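Local coordinates for high-potential iron-sulfur protein isozyme 2 (PDB 1HPI), which carries electrons in the anaerobic electron transport of purple photosynthetic bacteria, using a [4Fe-4S] cluster of high redox potential, at residues W48-C51 with K57-S60. Sequence-based numbering, arbitrary orientation.
Sequences WGPC and KLVS. With SF4 (iron/sulfur cluster), chain B.
Where the next direct backbone bond might be expected between C51 and K57, a water stands instead, accepting from C51 N at 3.0 Å and donating to K57 O. The two strands of this antiparallel hairpin thus part just where the first turns to the cluster, and with SG swung trans to the backbone N (chi1 169°), C51, one of the cluster's four cysteine ligands, binds the iron FE3 at 2.2 Å. One step back, G49 and V59 form a hydrogen-bonded pair, with G49 N to V59 O at 2.9 Å and V59 N to G49 O at 2.6 Å. The hairpin illustrates how its two faces can serve different ends. On the cluster face, V59 lays both methyls against C51 CB, each about 3.9 Å away, and CG1 looks toward sulfide S2. On the other, the W48 ring lies across S60, whose CB makes a CH-pi contact over its six-membered ring, 4.1 Å from the centroid; L58 O sits at the ring's edge, and R3 adds a cation-pi contact. A leucine in place of W48 would probably leave S60 CB without its aromatic cover and R3 without its cation-pi partner. Alongside, L58 CD2 packs against P50 CD. Strand 57-60 is central in the small mixed sheet, flanked by 48-50 and the parallel strand 2-3; backbone hydrogen bonds join L58 to E2 there and to L4 just beyond.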
# COMPACT_ATOMS: atom_id res chain seq x y z
N TRP A 48 -9.43 4.11 -1.05
CA TRP A 48 -8.53 4.28 0.09
C TRP A 48 -9.01 3.35 1.18
O TRP A 48 -10.20 3.28 1.45
CB TRP A 48 -8.47 5.72 0.62
CG TRP A 48 -7.90 6.63 -0.41
CD1 TRP A 48 -8.59 7.22 -1.42
CD2 TRP A 48 -6.54 7.02 -0.56
NE1 TRP A 48 -7.75 7.98 -2.19
CE2 TRP A 48 -6.48 7.88 -1.69
CE3 TRP A 48 -5.37 6.75 0.16
CZ2 TRP A 48 -5.28 8.44 -2.11
CZ3 TRP A 48 -4.18 7.31 -0.26
CH2 TRP A 48 -4.14 8.15 -1.38
N GLY A 49 -8.10 2.63 1.80
CA GLY A 49 -8.54 1.72 2.83
C GLY A 49 -7.45 1.47 3.85
O GLY A 49 -6.29 1.82 3.67
N PRO A 50 -7.85 0.83 4.93
CA PRO A 50 -6.90 0.53 5.98
C PRO A 50 -5.92 -0.57 5.60
O PRO A 50 -6.17 -1.43 4.75
CB PRO A 50 -7.75 0.09 7.18
CG PRO A 50 -9.17 -0.12 6.67
CD PRO A 50 -9.25 0.57 5.32
N CYS A 51 -4.79 -0.52 6.27
CA CYS A 51 -3.69 -1.47 6.10
C CYS A 51 -3.12 -1.85 7.47
O CYS A 51 -2.75 -0.97 8.25
CB CYS A 51 -2.60 -0.88 5.19
SG CYS A 51 -1.10 -1.90 5.22
N LYS A 57 -3.99 4.79 9.46
CA LYS A 57 -3.92 5.39 8.14
C LYS A 57 -4.70 4.66 7.08
O LYS A 57 -5.01 3.49 7.23
CB LYS A 57 -2.56 5.08 7.55
CG LYS A 57 -1.43 5.80 8.23
CD LYS A 57 -1.79 7.22 8.53
CE LYS A 57 -0.56 7.96 8.97
NZ LYS A 57 -0.87 9.25 9.61
N LEU A 58 -4.98 5.39 6.00
CA LEU A 58 -5.69 4.87 4.84
C LEU A 58 -4.64 4.81 3.74
O LEU A 58 -3.92 5.80 3.53
CB LEU A 58 -6.83 5.76 4.31
CG LEU A 58 -8.01 5.87 5.27
CD1 LEU A 58 -9.03 6.84 4.67
CD2 LEU A 58 -8.64 4.50 5.47
N VAL A 59 -4.53 3.69 3.02
CA VAL A 59 -3.55 3.59 1.94
C VAL A 59 -4.30 3.54 0.61
O VAL A 59 -5.49 3.21 0.59
CB VAL A 59 -2.60 2.41 2.08
CG1 VAL A 59 -1.89 2.51 3.43
CG2 VAL A 59 -3.35 1.10 1.96
N SER A 60 -3.61 3.86 -0.48
CA SER A 60 -4.19 3.84 -1.80
C SER A 60 -4.44 2.42 -2.31
O SER A 60 -3.53 1.58 -2.30
CB SER A 60 -3.23 4.56 -2.73
OG SER A 60 -3.64 4.37 -4.07
FE1 SF4 B . -0.48 -1.75 0.48
FE2 SF4 B . -0.06 -4.29 1.42
FE3 SF4 B . -0.42 -2.19 3.14
FE4 SF4 B . 1.85 -2.33 1.63
S1 SF4 B . 1.17 -3.81 3.19
S2 SF4 B . 0.59 -0.50 1.97
S3 SF4 B . 1.07 -3.26 -0.23
S4 SF4 B . -1.92 -2.97 1.64
O HOH W 1 -4.86 1.27 8.63